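Local coordinates for probable zinc protease PqqL (Escherichia coli, PDB 6OFT), which probably acts as a zinc-dependent periplasmic metalloendopeptidase of the M16 family, this chain being the first half of the protein, at residues A[33-37]-A[113-117]; A[56-61]-A[95-99]; A[120-126]-A[186-190]. All blocks are in the same frame, centred on the assembly; numbering follows the deposited sequence.

Contact 1. Residues A[33-37]-A[113-117]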
ATOM      1  N   ASN A  33      11.397  11.893  12.023  1.00 23.92           N
ATOM      2  CA  ASN A  33      11.579  10.968  10.925  1.00 22.87           C
ATOM      3  C   ASN A  33      12.064  11.801   9.765  1.00 24.81           C
ATOM      4  O   ASN A  33      11.525  12.889   9.499  1.00 22.80           O
ATOM      5  CB  ASN A  33      10.279  10.259  10.563  1.00 21.45           C
ATOM      6  CG  ASN A  33       9.960   9.079  11.431  1.00 34.95           C
ATOM      7  OD1 ASN A  33      10.751   8.658  12.282  1.00 25.48           O
ATOM      8  ND2 ASN A  33       8.772   8.538  11.252  1.00 26.28           N
ATOM      9  N   LEU A  34      13.143  11.340   9.137  1.00 21.14           N
ATOM     10  CA  LEU A  34      13.734  11.976   7.961  1.00 21.61           C
ATOM     11  C   LEU A  34      13.726  10.904   6.894  1.00 23.85           C
ATOM     12  O   LEU A  34      14.372   9.864   7.066  1.00 22.12           O
ATOM     13  CB  LEU A  34      15.168  12.484   8.231  1.00 22.00           C
ATOM     14  CG  LEU A  34      15.382  13.466   9.394  1.00 26.65           C
ATOM     15  CD1 LEU A  34      16.858  13.754   9.573  1.00 26.74           C
ATOM     16  CD2 LEU A  34      14.617  14.793   9.180  1.00 28.64           C
ATOM     17  N   TRP A  35      12.884  11.088   5.862  1.00 19.19           N
ATOM     18  CA  TRP A  35      12.748  10.119   4.784  1.00 19.12           C
ATOM     19  C   TRP A  35      13.060  10.764   3.456  1.00 23.41           C
ATOM     20  O   TRP A  35      12.490  11.813   3.134  1.00 22.27           O
ATOM     21  CB  TRP A  35      11.307   9.549   4.691  1.00 18.54           C
ATOM     22  CG  TRP A  35      10.832   8.614   5.774  1.00 19.92           C
ATOM     23  CD1 TRP A  35      11.365   8.435   7.024  1.00 22.88           C
ATOM     24  CD2 TRP A  35       9.643   7.816   5.727  1.00 19.81           C
ATOM     25  NE1 TRP A  35      10.616   7.520   7.732  1.00 22.26           N
ATOM     26  CE2 TRP A  35       9.546   7.131   6.963  1.00 23.71           C
ATOM     27  CE3 TRP A  35       8.639   7.618   4.758  1.00 20.97           C
ATOM     28  CZ2 TRP A  35       8.467   6.286   7.268  1.00 23.18           C
ATOM     29  CZ3 TRP A  35       7.595   6.742   5.042  1.00 22.42           C
ATOM     30  CH2 TRP A  35       7.523   6.078   6.278  1.00 23.38           C
ATOM     31  N   LEU A  36      13.909  10.101   2.648  1.00 19.43           N
ATOM     32  CA  LEU A  36      14.203  10.532   1.293  1.00 18.89           C
ATOM     33  C   LEU A  36      13.418   9.595   0.368  1.00 23.61           C
ATOM     34  O   LEU A  36      13.642   8.373   0.355  1.00 22.53           O
ATOM     35  CB  LEU A  36      15.709  10.516   0.966  1.00 18.42           C
ATOM     36  CG  LEU A  36      16.058  10.816  -0.512  1.00 22.75           C
ATOM     37  CD1 LEU A  36      15.614  12.263  -0.924  1.00 21.92           C
ATOM     38  CD2 LEU A  36      17.552  10.560  -0.795  1.00 23.09           C
ATOM     39  N   GLN A  37      12.497  10.181  -0.399  1.00 20.41           N
ATOM     40  CA  GLN A  37      11.627   9.442  -1.293  1.00 19.92           C
ATOM     41  C   GLN A  37      11.978   9.658  -2.762  1.00 23.27           C
ATOM     42  O   GLN A  37      11.855  10.761  -3.279  1.00 21.17           O
ATOM     43  CB  GLN A  37      10.148   9.793  -0.982  1.00 20.98           C
ATOM     44  CG  GLN A  37       9.109   9.253  -1.977  1.00 20.30           C
ATOM     45  CD  GLN A  37       7.764   9.841  -1.678  1.00 27.93           C
ATOM     46  OE1 GLN A  37       7.559  11.054  -1.765  1.00 23.07           O
ATOM     47  NE2 GLN A  37       6.825   9.007  -1.292  1.00 22.07           N
ATOM     48  N   VAL A 113      23.334  13.342   9.769  1.00 21.25           N
ATOM     49  CA  VAL A 113      22.346  12.517   9.053  1.00 21.17           C
ATOM     50  C   VAL A 113      21.983  13.193   7.702  1.00 23.67           C
ATOM     51  O   VAL A 113      21.933  12.525   6.665  1.00 23.39           O
ATOM     52  CB  VAL A 113      21.095  12.196   9.947  1.00 24.76           C
ATOM     53  CG1 VAL A 113      19.948  11.619   9.131  1.00 24.52           C
ATOM     54  CG2 VAL A 113      21.454  11.240  11.084  1.00 24.12           C
ATOM     55  N   MET A 114      21.798  14.518   7.716  1.00 19.77           N
ATOM     56  CA  MET A 114      21.478  15.305   6.512  1.00 19.11           C
ATOM     57  C   MET A 114      22.612  15.238   5.474  1.00 24.04           C
ATOM     58  O   MET A 114      22.339  15.212   4.276  1.00 24.22           O
ATOM     59  CB  MET A 114      21.204  16.765   6.890  1.00 20.95           C
ATOM     60  CG  MET A 114      19.863  16.992   7.574  1.00 24.17           C
ATOM     61  SD  MET A 114      18.422  16.309   6.710  1.00 27.84           S
ATOM     62  CE  MET A 114      18.436  17.248   5.191  1.00 25.06           C
ATOM     63  N   ALA A 115      23.872  15.207   5.942  1.00 21.53           N
ATOM     64  CA  ALA A 115      25.067  15.117   5.092  1.00 21.09           C
ATOM     65  C   ALA A 115      25.099  13.759   4.374  1.00 25.62           C
ATOM     66  O   ALA A 115      25.422  13.715   3.184  1.00 25.30           O
ATOM     67  CB  ALA A 115      26.318  15.319   5.917  1.00 22.20           C
ATOM     68  N   ILE A 116      24.677  12.672   5.075  1.00 22.27           N
ATOM     69  CA  ILE A 116      24.549  11.322   4.510  1.00 21.19           C
ATOM     70  C   ILE A 116      23.437  11.319   3.439  1.00 23.34           C
ATOM     71  O   ILE A 116      23.630  10.726   2.382  1.00 23.54           O
ATOM     72  CB  ILE A 116      24.339  10.242   5.613  1.00 23.50           C
ATOM     73  CG1 ILE A 116      25.613  10.081   6.490  1.00 24.22           C
ATOM     74  CG2 ILE A 116      23.925   8.893   5.001  1.00 23.42           C
ATOM     75  CD1 ILE A 116      25.450   9.284   7.768  1.00 24.15           C
ATOM     76  N   PHE A 117      22.291  11.987   3.701  1.00 20.72           N
ATOM     77  CA  PHE A 117      21.187  12.066   2.728  1.00 20.70           C
ATOM     78  C   PHE A 117      21.628  12.781   1.449  1.00 25.49           C
ATOM     79  O   PHE A 117      21.259  12.358   0.352  1.00 25.67           O
ATOM     80  CB  PHE A 117      19.934  12.740   3.320  1.00 21.51           C
ATOM     81  CG  PHE A 117      18.985  11.823   4.069  1.00 21.82           C
ATOM     82  CD1 PHE A 117      18.246  10.860   3.396  1.00 23.46           C
ATOM     83  CD2 PHE A 117      18.783  11.971   5.438  1.00 23.41           C
ATOM     84  CE1 PHE A 117      17.335  10.046   4.079  1.00 24.50           C
ATOM     85  CE2 PHE A 117      17.865  11.164   6.118  1.00 26.04           C
ATOM     86  CZ  PHE A 117      17.151  10.204   5.436  1.00 24.26           C
TER

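Contact 2. Residues A[56-61]-A[95-99]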
ATOM      1  N   VAL A  56      20.212  -1.001  -6.348  1.00 20.21           N
ATOM      2  CA  VAL A  56      20.673   0.389  -6.131  1.00 19.76           C
ATOM      3  C   VAL A  56      20.445   0.816  -4.657  1.00 23.16           C
ATOM      4  O   VAL A  56      21.344   1.388  -4.047  1.00 20.41           O
ATOM      5  CB  VAL A  56      20.057   1.408  -7.153  1.00 23.40           C
ATOM      6  CG1 VAL A  56      20.201   2.857  -6.679  1.00 22.94           C
ATOM      7  CG2 VAL A  56      20.675   1.243  -8.535  1.00 24.49           C
ATOM      8  N   GLU A  57      19.246   0.502  -4.102  1.00 21.36           N
ATOM      9  CA  GLU A  57      18.835   0.791  -2.724  1.00 21.69           C
ATOM     10  C   GLU A  57      19.834   0.221  -1.699  1.00 24.72           C
ATOM     11  O   GLU A  57      20.284   0.945  -0.822  1.00 22.52           O
ATOM     12  CB  GLU A  57      17.415   0.253  -2.489  1.00 22.86           C
ATOM     13  CG  GLU A  57      16.852   0.530  -1.101  1.00 28.93           C
ATOM     14  CD  GLU A  57      16.396  -0.743  -0.418  1.00 34.50           C
ATOM     15  OE1 GLU A  57      17.008  -1.124   0.600  1.00 24.69           O
ATOM     16  OE2 GLU A  57      15.448  -1.380  -0.924  1.00 24.73           O
ATOM     17  N   HIS A  58      20.209  -1.054  -1.859  1.00 22.99           N
ATOM     18  CA  HIS A  58      21.213  -1.728  -1.034  1.00 24.05           C
ATOM     19  C   HIS A  58      22.593  -1.045  -1.156  1.00 25.44           C
ATOM     20  O   HIS A  58      23.300  -0.898  -0.159  1.00 23.53           O
ATOM     21  CB  HIS A  58      21.317  -3.210  -1.449  1.00 26.17           C
ATOM     22  CG  HIS A  58      20.284  -4.080  -0.806  1.00 30.38           C
ATOM     23  ND1 HIS A  58      20.632  -5.023   0.135  1.00 33.00           N
ATOM     24  CD2 HIS A  58      18.941  -4.104  -0.970  1.00 32.58           C
ATOM     25  CE1 HIS A  58      19.502  -5.597   0.508  1.00 31.98           C
ATOM     26  NE2 HIS A  58      18.456  -5.077  -0.125  1.00 32.20           N
ATOM     27  N   MET A  59      22.941  -0.581  -2.358  1.00 21.85           N
ATOM     28  CA  MET A  59      24.237   0.058  -2.610  1.00 21.24           C
ATOM     29  C   MET A  59      24.413   1.410  -1.911  1.00 25.21           C
ATOM     30  O   MET A  59      25.545   1.888  -1.829  1.00 24.62           O
ATOM     31  CB  MET A  59      24.530   0.180  -4.119  1.00 23.47           C
ATOM     32  CG  MET A  59      24.829  -1.148  -4.832  1.00 26.94           C
ATOM     33  SD  MET A  59      26.024  -2.262  -4.041  1.00 30.70           S
ATOM     34  CE  MET A  59      27.480  -1.143  -3.846  1.00 27.49           C
ATOM     35  N   MET A  60      23.327   2.007  -1.366  1.00 20.86           N
ATOM     36  CA  MET A  60      23.428   3.294  -0.660  1.00 20.15           C
ATOM     37  C   MET A  60      24.151   3.141   0.678  1.00 26.56           C
ATOM     38  O   MET A  60      24.793   4.078   1.160  1.00 26.03           O
ATOM     39  CB  MET A  60      22.040   3.944  -0.462  1.00 21.53           C
ATOM     40  CG  MET A  60      21.372   4.399  -1.762  1.00 23.65           C
ATOM     41  SD  MET A  60      22.356   5.472  -2.842  1.00 25.84           S
ATOM     42  CE  MET A  60      22.811   4.299  -4.093  1.00 23.48           C
ATOM     43  N   PHE A  61      24.097   1.936   1.237  1.00 25.33           N
ATOM     44  CA  PHE A  61      24.722   1.607   2.514  1.00 26.08           C
ATOM     45  C   PHE A  61      26.100   0.976   2.331  1.00 31.34           C
ATOM     46  O   PHE A  61      26.676   0.503   3.312  1.00 32.93           O
ATOM     47  CB  PHE A  61      23.787   0.679   3.323  1.00 27.08           C
ATOM     48  CG  PHE A  61      22.415   1.281   3.526  1.00 27.68           C
ATOM     49  CD1 PHE A  61      22.174   2.169   4.570  1.00 29.28           C
ATOM     50  CD2 PHE A  61      21.370   0.981   2.658  1.00 28.96           C
ATOM     51  CE1 PHE A  61      20.907   2.728   4.751  1.00 29.37           C
ATOM     52  CE2 PHE A  61      20.114   1.564   2.826  1.00 30.89           C
ATOM     53  CZ  PHE A  61      19.891   2.430   3.875  1.00 28.82           C
ATOM     54  N   GLU A  95       8.294   3.303  -5.820  1.00 18.95           N
ATOM     55  CA  GLU A  95       9.279   4.177  -5.189  1.00 19.38           C
ATOM     56  C   GLU A  95      10.392   3.433  -4.467  1.00 24.27           C
ATOM     57  O   GLU A  95      10.304   2.220  -4.218  1.00 22.83           O
ATOM     58  CB  GLU A  95       8.565   5.102  -4.156  1.00 20.25           C
ATOM     59  CG  GLU A  95       7.839   4.328  -3.069  1.00 23.92           C
ATOM     60  CD  GLU A  95       7.037   5.086  -2.031  1.00 32.95           C
ATOM     61  OE1 GLU A  95       7.074   6.336  -2.016  1.00 34.95           O
ATOM     62  OE2 GLU A  95       6.370   4.413  -1.216  1.00 28.55           O
ATOM     63  N   THR A  96      11.413   4.209  -4.077  1.00 20.16           N
ATOM     64  CA  THR A  96      12.537   3.773  -3.258  1.00 19.92           C
ATOM     65  C   THR A  96      12.581   4.799  -2.142  1.00 21.38           C
ATOM     66  O   THR A  96      12.594   5.998  -2.422  1.00 20.56           O
ATOM     67  CB  THR A  96      13.854   3.736  -4.040  1.00 22.10           C
ATOM     68  OG1 THR A  96      13.635   3.170  -5.328  1.00 26.07           O
ATOM     69  CG2 THR A  96      14.905   2.936  -3.317  1.00 16.62           C
ATOM     70  N   VAL A  97      12.535   4.350  -0.889  1.00 18.15           N
ATOM     71  CA  VAL A  97      12.510   5.277   0.249  1.00 17.88           C
ATOM     72  C   VAL A  97      13.626   4.935   1.231  1.00 22.07           C
ATOM     73  O   VAL A  97      13.809   3.754   1.563  1.00 21.01           O
ATOM     74  CB  VAL A  97      11.101   5.337   0.938  1.00 21.93           C
ATOM     75  CG1 VAL A  97      11.088   6.314   2.118  1.00 21.35           C
ATOM     76  CG2 VAL A  97      10.008   5.735  -0.055  1.00 22.01           C
ATOM     77  N   TYR A  98      14.334   5.983   1.723  1.00 19.31           N
ATOM     78  CA  TYR A  98      15.447   5.899   2.676  1.00 18.58           C
ATOM     79  C   TYR A  98      15.016   6.568   3.961  1.00 20.88           C
ATOM     80  O   TYR A  98      14.581   7.723   3.941  1.00 17.16           O
ATOM     81  CB  TYR A  98      16.712   6.531   2.070  1.00 18.72           C
ATOM     82  CG  TYR A  98      17.119   5.846   0.785  1.00 18.39           C
ATOM     83  CD1 TYR A  98      17.955   4.738   0.801  1.00 20.14           C
ATOM     84  CD2 TYR A  98      16.620   6.276  -0.449  1.00 17.79           C
ATOM     85  CE1 TYR A  98      18.293   4.074  -0.372  1.00 20.12           C
ATOM     86  CE2 TYR A  98      16.945   5.615  -1.627  1.00 16.84           C
ATOM     87  CZ  TYR A  98      17.796   4.523  -1.584  1.00 24.21           C
ATOM     88  OH  TYR A  98      18.181   3.892  -2.734  1.00 21.98           O
ATOM     89  N   GLN A  99      15.053   5.812   5.068  1.00 18.46           N
ATOM     90  CA  GLN A  99      14.447   6.243   6.331  1.00 19.14           C
ATOM     91  C   GLN A  99      15.404   6.288   7.503  1.00 24.16           C
ATOM     92  O   GLN A  99      16.155   5.339   7.731  1.00 22.29           O
ATOM     93  CB  GLN A  99      13.239   5.325   6.684  1.00 19.90           C
ATOM     94  CG  GLN A  99      12.217   5.113   5.535  1.00 21.64           C
ATOM     95  CD  GLN A  99      11.271   3.940   5.751  1.00 34.56           C
ATOM     96  OE1 GLN A  99      11.646   2.894   6.276  1.00 33.85           O
ATOM     97  NE2 GLN A  99      10.019   4.078   5.327  1.00 18.84           N
TER

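Contact 3. Residues A[120-126]-A[186-190]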
ATOM      1  N   TRP A 120      23.584  10.279  -0.566  1.00 22.74           N
ATOM      2  CA  TRP A 120      22.782   9.205  -1.146  1.00 22.21           C
ATOM      3  C   TRP A 120      22.122   9.750  -2.429  1.00 25.69           C
ATOM      4  O   TRP A 120      21.940   9.003  -3.386  1.00 24.80           O
ATOM      5  CB  TRP A 120      21.705   8.741  -0.155  1.00 20.68           C
ATOM      6  CG  TRP A 120      22.198   7.831   0.934  1.00 20.99           C
ATOM      7  CD1 TRP A 120      23.354   7.101   0.944  1.00 24.18           C
ATOM      8  CD2 TRP A 120      21.522   7.534   2.161  1.00 20.44           C
ATOM      9  NE1 TRP A 120      23.427   6.348   2.095  1.00 23.45           N
ATOM     10  CE2 TRP A 120      22.305   6.580   2.852  1.00 23.98           C
ATOM     11  CE3 TRP A 120      20.305   7.960   2.736  1.00 21.12           C
ATOM     12  CZ2 TRP A 120      21.922   6.053   4.090  1.00 22.41           C
ATOM     13  CZ3 TRP A 120      19.926   7.432   3.962  1.00 22.07           C
ATOM     14  CH2 TRP A 120      20.724   6.483   4.620  1.00 22.42           C
ATOM     15  N   SER A 121      21.795  11.067  -2.438  1.00 22.38           N
ATOM     16  CA  SER A 121      21.156  11.757  -3.555  1.00 22.89           C
ATOM     17  C   SER A 121      21.942  11.748  -4.877  1.00 29.01           C
ATOM     18  O   SER A 121      21.307  11.645  -5.927  1.00 30.10           O
ATOM     19  CB  SER A 121      20.803  13.190  -3.172  1.00 24.90           C
ATOM     20  OG  SER A 121      19.828  13.201  -2.142  1.00 34.47           O
ATOM     21  N   ASN A 122      23.293  11.885  -4.836  1.00 26.52           N
ATOM     22  CA  ASN A 122      24.133  11.955  -6.048  1.00 27.42           C
ATOM     23  C   ASN A 122      25.607  11.494  -5.890  1.00 31.75           C
ATOM     24  O   ASN A 122      26.371  11.626  -6.850  1.00 32.80           O
ATOM     25  CB  ASN A 122      24.106  13.400  -6.611  1.00 28.13           C
ATOM     26  CG  ASN A 122      24.930  14.405  -5.829  1.00 46.62           C
ATOM     27  OD1 ASN A 122      25.275  14.216  -4.650  1.00 34.72           O
ATOM     28  ND2 ASN A 122      25.285  15.497  -6.482  1.00 42.98           N
ATOM     29  N   ALA A 123      26.027  11.004  -4.704  1.00 26.95           N
ATOM     30  CA  ALA A 123      27.446  10.668  -4.512  1.00 26.53           C
ATOM     31  C   ALA A 123      27.737   9.204  -4.119  1.00 29.20           C
ATOM     32  O   ALA A 123      28.842   8.918  -3.647  1.00 28.49           O
ATOM     33  CB  ALA A 123      28.087  11.630  -3.522  1.00 26.98           C
ATOM     34  N   ALA A 124      26.801   8.276  -4.394  1.00 25.68           N
ATOM     35  CA  ALA A 124      27.019   6.832  -4.168  1.00 26.34           C
ATOM     36  C   ALA A 124      28.099   6.382  -5.170  1.00 30.10           C
ATOM     37  O   ALA A 124      28.080   6.844  -6.314  1.00 29.08           O
ATOM     38  CB  ALA A 124      25.738   6.060  -4.407  1.00 26.60           C
ATOM     39  N   THR A 125      29.042   5.518  -4.744  1.00 27.78           N
ATOM     40  CA  THR A 125      30.197   5.147  -5.583  1.00 29.59           C
ATOM     41  C   THR A 125      30.122   3.798  -6.324  1.00 35.51           C
ATOM     42  O   THR A 125      30.832   3.648  -7.326  1.00 36.94           O
ATOM     43  CB  THR A 125      31.506   5.211  -4.773  1.00 36.16           C
ATOM     44  OG1 THR A 125      31.395   4.379  -3.618  1.00 34.77           O
ATOM     45  CG2 THR A 125      31.870   6.639  -4.368  1.00 34.37           C
ATOM     46  N   PHE A 126      29.319   2.817  -5.842  1.00 31.07           N
ATOM     47  CA  PHE A 126      29.200   1.495  -6.486  1.00 30.54           C
ATOM     48  C   PHE A 126      30.563   0.831  -6.739  1.00 34.15           C
ATOM     49  O   PHE A 126      30.869   0.478  -7.875  1.00 33.55           O
ATOM     50  CB  PHE A 126      28.379   1.555  -7.796  1.00 31.78           C
ATOM     51  CG  PHE A 126      27.027   2.195  -7.665  1.00 32.08           C
ATOM     52  CD1 PHE A 126      25.917   1.444  -7.296  1.00 34.27           C
ATOM     53  CD2 PHE A 126      26.861   3.560  -7.891  1.00 33.59           C
ATOM     54  CE1 PHE A 126      24.661   2.047  -7.154  1.00 34.52           C
ATOM     55  CE2 PHE A 126      25.608   4.157  -7.758  1.00 35.74           C
ATOM     56  CZ  PHE A 126      24.518   3.398  -7.384  1.00 33.30           C
ATOM     57  N   LEU A 186      24.485  -0.347 -12.748  1.00 27.84           N
ATOM     58  CA  LEU A 186      23.812   0.101 -11.517  1.00 26.77           C
ATOM     59  C   LEU A 186      23.909   1.619 -11.416  1.00 28.38           C
ATOM     60  O   LEU A 186      22.925   2.273 -11.076  1.00 27.36           O
ATOM     61  CB  LEU A 186      24.452  -0.535 -10.273  1.00 26.69           C
ATOM     62  CG  LEU A 186      24.305  -2.032 -10.112  1.00 30.57           C
ATOM     63  CD1 LEU A 186      25.154  -2.508  -8.961  1.00 30.82           C
ATOM     64  CD2 LEU A 186      22.837  -2.432  -9.885  1.00 31.39           C
ATOM     65  N   ARG A 187      25.093   2.170 -11.763  1.00 24.71           N
ATOM     66  CA  ARG A 187      25.407   3.600 -11.777  1.00 24.75           C
ATOM     67  C   ARG A 187      24.517   4.301 -12.795  1.00 29.23           C
ATOM     68  O   ARG A 187      24.042   5.391 -12.521  1.00 28.48           O
ATOM     69  CB  ARG A 187      26.889   3.803 -12.160  1.00 26.28           C
ATOM     70  CG  ARG A 187      27.521   5.107 -11.680  1.00 41.41           C
ATOM     71  CD  ARG A 187      28.969   5.277 -12.157  1.00 53.58           C
ATOM     72  NE  ARG A 187      29.750   4.035 -12.060  1.00 62.15           N
ATOM     73  CZ  ARG A 187      30.495   3.685 -11.015  1.00 73.90           C
ATOM     74  NH1 ARG A 187      30.606   4.495  -9.969  1.00 56.73           N
ATOM     75  NH2 ARG A 187      31.151   2.531 -11.016  1.00 61.69           N
ATOM     76  N   GLN A 188      24.301   3.679 -13.974  1.00 27.53           N
ATOM     77  CA  GLN A 188      23.466   4.234 -15.042  1.00 27.91           C
ATOM     78  C   GLN A 188      22.007   4.437 -14.575  1.00 30.79           C
ATOM     79  O   GLN A 188      21.452   5.517 -14.790  1.00 30.81           O
ATOM     80  CB  GLN A 188      23.552   3.333 -16.284  1.00 30.27           C
ATOM     81  CG  GLN A 188      22.859   3.864 -17.536  1.00 51.57           C
ATOM     82  CD  GLN A 188      23.193   3.074 -18.796  1.00 73.56           C
ATOM     83  OE1 GLN A 188      23.055   3.577 -19.918  1.00 68.10           O
ATOM     84  NE2 GLN A 188      23.640   1.823 -18.656  1.00 64.42           N
ATOM     85  N   PHE A 189      21.402   3.420 -13.921  1.00 25.33           N
ATOM     86  CA  PHE A 189      20.028   3.518 -13.400  1.00 24.28           C
ATOM     87  C   PHE A 189      19.968   4.629 -12.348  1.00 27.83           C
ATOM     88  O   PHE A 189      19.092   5.484 -12.408  1.00 28.57           O
ATOM     89  CB  PHE A 189      19.582   2.175 -12.787  1.00 25.27           C
ATOM     90  CG  PHE A 189      18.155   2.130 -12.284  1.00 25.13           C
ATOM     91  CD1 PHE A 189      17.134   1.630 -13.085  1.00 26.13           C
ATOM     92  CD2 PHE A 189      17.838   2.559 -10.995  1.00 25.65           C
ATOM     93  CE1 PHE A 189      15.815   1.580 -12.616  1.00 26.29           C
ATOM     94  CE2 PHE A 189      16.521   2.509 -10.528  1.00 27.31           C
ATOM     95  CZ  PHE A 189      15.519   2.016 -11.338  1.00 25.34           C
ATOM     96  N   TYR A 190      20.922   4.619 -11.407  1.00 23.43           N
ATOM     97  CA  TYR A 190      21.066   5.613 -10.347  1.00 23.22           C
ATOM     98  C   TYR A 190      21.116   7.040 -10.888  1.00 28.95           C
ATOM     99  O   TYR A 190      20.362   7.886 -10.413  1.00 28.10           O
ATOM    100  CB  TYR A 190      22.324   5.303  -9.534  1.00 24.12           C
ATOM    101  CG  TYR A 190      22.672   6.297  -8.448  1.00 24.60           C
ATOM    102  CD1 TYR A 190      21.923   6.370  -7.277  1.00 25.43           C
ATOM    103  CD2 TYR A 190      23.827   7.073  -8.533  1.00 25.13           C
ATOM    104  CE1 TYR A 190      22.287   7.224  -6.239  1.00 26.34           C
ATOM    105  CE2 TYR A 190      24.209   7.917  -7.493  1.00 25.41           C
ATOM    106  CZ  TYR A 190      23.439   7.985  -6.344  1.00 30.45           C
ATOM    107  OH  TYR A 190      23.805   8.818  -5.315  1.00 31.64           O
TER

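Contact 1. Residues A[33-37]-A[113-117]
V113 meets strand 33-37 through one branch: its CG1 lies 3.8 Å from CD1 of L34, the two side chains crossing obliquely. L34 reaches the helix because its CG stands opposite the carbonyl carbon (chi1 -56°) and CD1 continues in an extended line from there. A beta-branched valine suits a site that needs only a short, stiff apolar branch. One residue on, M114 starts in a less direct direction, but turns about the CB-CG and CG-SD bonds fold the chain back, and its sulfur comes to 4.1 Å from the same L34 CD1. The flexible thioether thus fills a site that the direction of its CB alone would miss, and V113 and M114 share a single methyl of L34. A turn of helix after V113 comes F117, which sets its ring against the strand, reaching from L34 to L36. CE2 approaches CB of L34 at 3.7 Å, CD1 approaches CB of L36 at 3.5 Å, and CZ lies 3.2 Å from the carbonyl oxygen of L34. A flat, long aromatic can reach both inward-facing leucines and the backbone between them. Segments 33-37 and 113-117 run almost parallel, at 6°; with their axes 10.3 Å apart, side chains have to bridge the gap. Alternation along the strand turns W35 to the other face of the sheet, where it packs on helix 378-391, while F201 of strand 199-205 meets F117 edge-to-face. With no hydrogen bond across the two segments, the chemistry is that of a buried alpha/beta core: dispersion and exclusion of water join helix 107-122 to the sheet, while strand pairing satisfies backbone polar groups of 33-37.

Contact 2. Residues A[56-61]-A[95-99]
Y98 inserts its phenol end between E57 and M60, and here the packing is close. Its OH lies 3.2 Å from CA of E57, while CG of M60 comes to 3.4 Å from ring atom CE1, approaching obliquely. The carbonyl oxygen of E57 lies in the plane of the ring, at its edge. M60 crosses the tyrosine at about a right angle; bends along its chain bring SD 5.5 Å from the centroid of the Y98 ring, 38° off the normal, an oblique Met-aromatic contact. Tyrosine suits this place because its ring packs on M60 and the aliphatic part of E57, while its hydroxyl, buried beside E57, is satisfied by a hydrogen bond with that of Y194. Beside it, CG2 of T96 touches CB of E57 at 3.8 Å. That methyl faces the helix because it stands trans to the backbone N, and OG1 is hydrogen-bonded to O of T40. The looser side lies at F61, whose CZ stays 4.3 Å from CD1 of Y98. H58, partly exposed, turns away from the strand altogether. E57 and H58 belong to the inverted HxxEH motif of M16 peptidases, as the predicted proton acceptor and a predicted zinc ligand. T96 and Y98 back the aliphatic part of E57, whose carboxylate bends away, and OE2 is hydrogen-bonded to OG1 of T91. Helix 52-59 thus lies against strand 96-103, which pairs with strands 31-38 and 87-91, while helix 128-144 packs on H58 and M59, which take no part in the contact with the strand.

Contact 3. Residues A[120-126]-A[186-190]
The backbone of 120-126 runs alongside segment 186-190 of helix 183-193, with CA of N122 8.3 Å from CA of Y190 and CA of F126 6.8 Å from CA of R187. Y190 reaches across with CG trans to its backbone N (chi1 176°), and its hydroxyl both gives and takes a hydrogen bond. OH donates to O of W120 at 2.7 Å, approaching well above the carbonyl plane although that oxygen lies in the plane of the tyrosine ring. The same OH accepts from N of A124 at 3.2 Å, nearly straight at 166°. Tyrosine is apt here: a long ring whose hydroxyl ties down two backbone groups, while the small CB of A124 packs close against CZ. F126 points its CB toward the helix, and its ring packs on L186, R187 and Y190. Its edge meets the face of Y190 in a T-shaped pair, planes 69° apart and centroids 5.1 Å apart. CB of L186 touches CD1 of F126 at 3.9 Å, and CA of R187 lies over one face of the F126 ring, toward its rim. R187 runs past the phenylalanine in the opposite direction, and NH1 donates a bent bond to O of T125 at 2.8 Å. The long arginine thus holds the more exposed edge of the contact. The contact joins the chain leading on from helix 107-122 to helix 183-193, beside helix 52-59 with its predicted zinc ligands H54 and H58: M59 touches F126, F55 touches L186, and L223, in a loop, touches S121.

The three contacts form one cluster on the same side of the chain's centre: centres of contacts 1 and 2 are about 11 Å apart, of 2 and 3 about 10 Å, and of 1 and 3 about 16 Å. Contact 2 falls along the chain between the segments of contact 1, and contact 3 follows both. Strands 31-38 and 96-103, neighbours in the six-stranded sheet, join contacts 1 and 2; helix 107-122 serves contacts 1 and 3. M60 and F61 of contact 2 pack on A124 and W120 of contact 3. Helix 52-59, which carries the HxxEH motif with its predicted zinc ligands and proton acceptor, packs against both the sheet and helix 183-193.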